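Local coordinates for protein amidase, hydantoinase/carbamoylase family (Paraburkholderia phymatum, PDB 6C0D) that probably hydrolyses N-carbamoyl-L-amino acids as a homodimeric, metal-dependent amidase of the peptidase M20 family, at residues V217-G228 against G286-A297. Residues are numbered along the deposited sequence; the frame is centred on the assembly and turned at random.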
loop_
_atom_site.group_PDB
_atom_site.type_symbol
_atom_site.label_atom_id
_atom_site.label_comp_id
_atom_site.label_asym_id
_atom_site.label_seq_id
_atom_site.Cartn_x
_atom_site.Cartn_y
_atom_site.Cartn_z
ATOM N N VAL A 217 4.751 10.342 -26.574
ATOM C CA VAL A 217 5.480 10.915 -25.437
ATOM C C VAL A 217 6.585 9.965 -24.991
ATOM O O VAL A 217 6.497 8.742 -25.157
ATOM C CB VAL A 217 4.535 11.223 -24.256
ATOM C CG1 VAL A 217 3.526 12.331 -24.634
ATOM C CG2 VAL A 217 3.826 9.943 -23.824
ATOM N N GLY A 218 7.667 10.544 -24.457
ATOM C CA GLY A 218 8.636 9.754 -23.729
ATOM C C GLY A 218 8.140 9.443 -22.324
ATOM O O GLY A 218 7.183 10.055 -21.842
ATOM N N ILE A 219 8.788 8.473 -21.673
ATOM C CA ILE A 219 8.340 7.954 -20.372
ATOM C C ILE A 219 9.531 7.799 -19.430
ATOM O O ILE A 219 10.619 7.384 -19.849
ATOM C CB ILE A 219 7.612 6.598 -20.528
ATOM C CG1 ILE A 219 6.449 6.727 -21.536
ATOM C CG2 ILE A 219 7.045 6.133 -19.162
ATOM C CD1 ILE A 219 5.821 5.402 -21.963
ATOM N N ARG A 220 9.314 8.111 -18.139
ATOM C CA ARG A 220 10.247 7.760 -17.078
ATOM C C ARG A 220 9.475 7.088 -15.952
ATOM O O ARG A 220 8.331 7.465 -15.667
ATOM C CB ARG A 220 10.980 8.986 -16.521
ATOM C CG ARG A 220 11.976 9.596 -17.486
ATOM C CD ARG A 220 13.142 8.639 -17.763
ATOM N NE ARG A 220 14.173 9.304 -18.562
ATOM C CZ ARG A 220 14.115 9.475 -19.885
ATOM N NH1 ARG A 220 13.094 9.002 -20.602
ATOM N NH2 ARG A 220 15.094 10.114 -20.497
ATOM N N GLU A 221 10.102 6.086 -15.334
ATOM C CA GLU A 221 9.543 5.422 -14.159
ATOM C C GLU A 221 10.618 5.314 -13.092
ATOM O O GLU A 221 11.782 5.059 -13.404
ATOM C CB GLU A 221 9.004 4.037 -14.521
ATOM C CG GLU A 221 7.721 4.147 -15.366
ATOM C CD GLU A 221 7.198 2.814 -15.841
ATOM O OE1 GLU A 221 7.991 1.857 -15.953
ATOM O OE2 GLU A 221 5.990 2.723 -16.100
ATOM N N PHE A 222 10.221 5.519 -11.833
ATOM C CA PHE A 222 11.139 5.439 -10.708
ATOM C C PHE A 222 10.433 4.805 -9.524
ATOM O O PHE A 222 9.211 4.927 -9.371
ATOM C CB PHE A 222 11.634 6.818 -10.266
ATOM C CG PHE A 222 12.514 7.501 -11.274
ATOM C CD1 PHE A 222 13.891 7.349 -11.219
ATOM C CD2 PHE A 222 11.967 8.328 -12.242
ATOM C CE1 PHE A 222 14.710 7.982 -12.136
ATOM C CE2 PHE A 222 12.787 8.957 -13.184
ATOM C CZ PHE A 222 14.161 8.790 -13.114
ATOM N N GLN A 223 11.218 4.143 -8.683
ATOM C CA GLN A 223 10.808 3.879 -7.313
ATOM C C GLN A 223 11.535 4.861 -6.417
ATOM O O GLN A 223 12.716 5.158 -6.619
ATOM C CB GLN A 223 11.157 2.463 -6.861
ATOM C CG GLN A 223 10.340 1.353 -7.452
ATOM C CD GLN A 223 10.643 0.036 -6.770
ATOM O OE1 GLN A 223 11.285 0.007 -5.717
ATOM N NE2 GLN A 223 10.189 -1.059 -7.362
ATOM N N LEU A 224 10.835 5.367 -5.425
ATOM C CA LEU A 224 11.438 6.240 -4.435
ATOM C C LEU A 224 11.210 5.612 -3.071
ATOM O O LEU A 224 10.057 5.442 -2.648
ATOM C CB LEU A 224 10.836 7.636 -4.519
ATOM C CG LEU A 224 11.453 8.678 -3.606
ATOM C CD1 LEU A 224 12.936 8.886 -3.912
ATOM C CD2 LEU A 224 10.686 9.926 -3.840
ATOM N N ARG A 225 12.303 5.237 -2.408
ATOM C CA ARG A 225 12.272 4.577 -1.109
ATOM C C ARG A 225 12.612 5.569 -0.012
ATOM O O ARG A 225 13.464 6.442 -0.199
ATOM C CB ARG A 225 13.278 3.423 -1.047
ATOM C CG ARG A 225 12.982 2.243 -1.949
ATOM C CD ARG A 225 14.054 1.161 -1.765
ATOM N NE ARG A 225 13.836 0.014 -2.645
ATOM C CZ ARG A 225 14.788 -0.838 -3.015
ATOM N NH1 ARG A 225 16.033 -0.664 -2.596
ATOM N NH2 ARG A 225 14.499 -1.852 -3.823
ATOM N N PHE A 226 11.968 5.404 1.143
ATOM C CA PHE A 226 12.198 6.229 2.319
ATOM C C PHE A 226 12.566 5.307 3.463
ATOM O O PHE A 226 11.866 4.322 3.713
ATOM C CB PHE A 226 10.955 7.062 2.649
ATOM C CG PHE A 226 10.641 8.044 1.573
ATOM C CD1 PHE A 226 9.908 7.654 0.456
ATOM C CD2 PHE A 226 11.153 9.330 1.630
ATOM C CE1 PHE A 226 9.644 8.548 -0.581
ATOM C CE2 PHE A 226 10.898 10.239 0.594
ATOM C CZ PHE A 226 10.144 9.841 -0.513
ATOM N N ILE A 227 13.692 5.591 4.115
ATOM C CA ILE A 227 14.210 4.726 5.162
ATOM C C ILE A 227 14.221 5.530 6.442
ATOM O O ILE A 227 15.033 6.453 6.599
ATOM C CB ILE A 227 15.609 4.185 4.841
ATOM C CG1 ILE A 227 15.599 3.354 3.543
ATOM C CG2 ILE A 227 16.089 3.324 5.993
ATOM C CD1 ILE A 227 15.784 4.175 2.281
ATOM N N GLY A 228 13.320 5.185 7.354
ATOM C CA GLY A 228 13.253 5.818 8.646
ATOM C C GLY A 228 13.444 4.793 9.749
ATOM O O GLY A 228 14.373 3.983 9.684
ATOM N N GLY A 286 8.687 2.227 9.373
ATOM C CA GLY A 286 10.125 2.426 9.277
ATOM C C GLY A 286 10.653 2.498 7.853
ATOM O O GLY A 286 11.787 2.940 7.617
ATOM N N LYS A 287 9.843 2.047 6.899
ATOM C CA LYS A 287 10.175 2.112 5.480
ATOM C C LYS A 287 8.913 2.413 4.691
ATOM O O LYS A 287 7.804 2.075 5.115
ATOM C CB LYS A 287 10.792 0.805 4.955
ATOM C CG LYS A 287 12.132 0.440 5.587
ATOM C CD LYS A 287 12.678 -0.872 5.009
ATOM C CE LYS A 287 14.018 -1.242 5.648
ATOM N NZ LYS A 287 14.512 -2.587 5.210
ATOM N N ALA A 288 9.095 3.029 3.522
ATOM C CA ALA A 288 7.984 3.386 2.652
ATOM C C ALA A 288 8.524 3.513 1.233
ATOM O O ALA A 288 9.671 3.931 1.035
ATOM C CB ALA A 288 7.323 4.692 3.090
ATOM N N VAL A 289 7.695 3.180 0.246
ATOM C CA VAL A 289 8.109 3.266 -1.153
ATOM C C VAL A 289 6.934 3.752 -1.988
ATOM O O VAL A 289 5.779 3.379 -1.746
ATOM C CB VAL A 289 8.649 1.909 -1.668
ATOM C CG1 VAL A 289 7.587 0.834 -1.550
ATOM C CG2 VAL A 289 9.135 2.027 -3.129
ATOM N N LEU A 290 7.226 4.623 -2.955
ATOM C CA LEU A 290 6.220 5.008 -3.932
ATOM C C LEU A 290 6.740 4.660 -5.319
ATOM O O LEU A 290 7.952 4.583 -5.544
ATOM C CB LEU A 290 5.859 6.507 -3.854
ATOM C CG LEU A 290 6.888 7.600 -4.217
ATOM C CD1 LEU A 290 7.086 7.770 -5.755
ATOM C CD2 LEU A 290 6.439 8.920 -3.631
ATOM N N HIS A 291 5.812 4.451 -6.240
ATOM C CA HIS A 291 6.121 4.304 -7.654
ATOM C C HIS A 291 5.669 5.566 -8.378
ATOM O O HIS A 291 4.530 6.019 -8.189
ATOM C CB HIS A 291 5.427 3.067 -8.226
ATOM C CG HIS A 291 5.874 1.784 -7.593
ATOM N ND1 HIS A 291 5.670 0.553 -8.178
ATOM C CD2 HIS A 291 6.516 1.543 -6.427
ATOM C CE1 HIS A 291 6.183 -0.390 -7.404
ATOM N NE2 HIS A 291 6.702 0.186 -6.337
ATOM N N LEU A 292 6.567 6.147 -9.178
ATOM C CA LEU A 292 6.338 7.404 -9.872
ATOM C C LEU A 292 6.545 7.188 -11.364
ATOM O O LEU A 292 7.534 6.566 -11.772
ATOM C CB LEU A 292 7.301 8.498 -9.388
ATOM C CG LEU A 292 7.250 9.842 -10.117
ATOM C CD1 LEU A 292 5.949 10.574 -9.746
ATOM C CD2 LEU A 292 8.458 10.697 -9.773
ATOM N N GLN A 293 5.621 7.697 -12.167
ATOM C CA GLN A 293 5.774 7.690 -13.619
ATOM C C GLN A 293 5.588 9.114 -14.104
ATOM O O GLN A 293 4.809 9.864 -13.522
ATOM C CB GLN A 293 4.732 6.782 -14.283
ATOM C CG GLN A 293 4.863 6.670 -15.807
ATOM C CD GLN A 293 3.734 5.832 -16.377
ATOM O OE1 GLN A 293 2.689 6.359 -16.740
ATOM N NE2 GLN A 293 3.929 4.515 -16.415
ATOM N N PHE A 294 6.301 9.499 -15.165
ATOM C CA PHE A 294 5.937 10.752 -15.811
ATOM C C PHE A 294 6.236 10.662 -17.303
ATOM O O PHE A 294 7.048 9.846 -17.755
ATOM C CB PHE A 294 6.602 11.991 -15.168
ATOM C CG PHE A 294 8.111 11.932 -15.046
ATOM C CD1 PHE A 294 8.703 11.412 -13.896
ATOM C CD2 PHE A 294 8.933 12.479 -16.037
ATOM C CE1 PHE A 294 10.094 11.398 -13.749
ATOM C CE2 PHE A 294 10.337 12.466 -15.895
ATOM C CZ PHE A 294 10.911 11.928 -14.748
ATOM N N ARG A 295 5.512 11.480 -18.066
ATOM C CA ARG A 295 5.572 11.437 -19.527
ATOM C C ARG A 295 5.482 12.844 -20.080
ATOM O O ARG A 295 4.787 13.694 -19.523
ATOM C CB ARG A 295 4.429 10.609 -20.143
ATOM C CG ARG A 295 4.231 9.234 -19.502
ATOM C CD ARG A 295 3.239 8.384 -20.306
ATOM N NE ARG A 295 2.791 7.224 -19.531
ATOM C CZ ARG A 295 2.356 6.086 -20.061
ATOM N NH1 ARG A 295 2.314 5.942 -21.382
ATOM N NH2 ARG A 295 1.986 5.080 -19.273
ATOM N N ASP A 296 6.163 13.069 -21.207
ATOM C CA ASP A 296 6.064 14.351 -21.876
ATOM C C ASP A 296 6.546 14.185 -23.317
ATOM O O ASP A 296 7.377 13.328 -23.611
ATOM C CB ASP A 296 6.886 15.423 -21.159
ATOM C CG ASP A 296 6.453 16.825 -21.538
ATOM O OD1 ASP A 296 5.362 17.244 -21.079
ATOM O OD2 ASP A 296 7.170 17.494 -22.323
ATOM N N ALA A 297 6.018 15.026 -24.201
ATOM C CA ALA A 297 6.443 14.994 -25.602
ATOM C C ALA A 297 7.734 15.757 -25.856
ATOM O O ALA A 297 8.332 15.600 -26.932
ATOM C CB ALA A 297 5.345 15.592 -26.487
#
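Phe294 lays one ring face under the aliphatic stem of Arg220: CB of Arg220 stands 3.7 Å from the Phe294 ring centroid, a CH-pi contact over the face, offset toward the rim. The ring gets there because CG of Phe294 sits between its backbone N and carbonyl carbon (chi1 54°), which swings it toward the neighbouring strand, where CE1 of Phe294 also meets CE2 of Phe222 at 3.7 Å. The guanidinium of Arg220 bends away to salt bridges with Glu334 and Glu306. Leu224, Phe226, Ala288, Leu290 and Leu292 continue this largely apolar face.

On the other face Glu221 and Gln293 run side by side, and NE2 of Gln293 donates to the anti lone pair of Glu221 OE2 (2.7 Å), with carboxylate and amide planes only 15° apart. OE1 of Gln293 takes both NE and NH2 of Arg295, each at 2.9 Å, from one side of the amide plane, so the amide is gripped at both ends. CD1 of Ile219 covers a face of that guanidinium, 3.6 Å from NH1 of Arg295. Farther along, CG of Gln223 sits over one face of the His291 ring, 4.2 Å from its centroid (CH-pi), with the amide nearly parallel to the ring.

Backbone bonds recur in pairs from Gly218–Asp296 to Phe226–Ala288, as expected of antiparallel strands whose directions differ by 166°. The ladder is consistent with the M20 dimerisation (lid) domain. Helices 244-262 and 299-317 cover the face of Phe222, Leu290 and Phe294, strand 323-328 borders 217-228, and on the opposite face Ser282 of the second subunit hydrogen-bonds NE2 of Gln293, while the ring of that subunit's Phe281 meets that of His291.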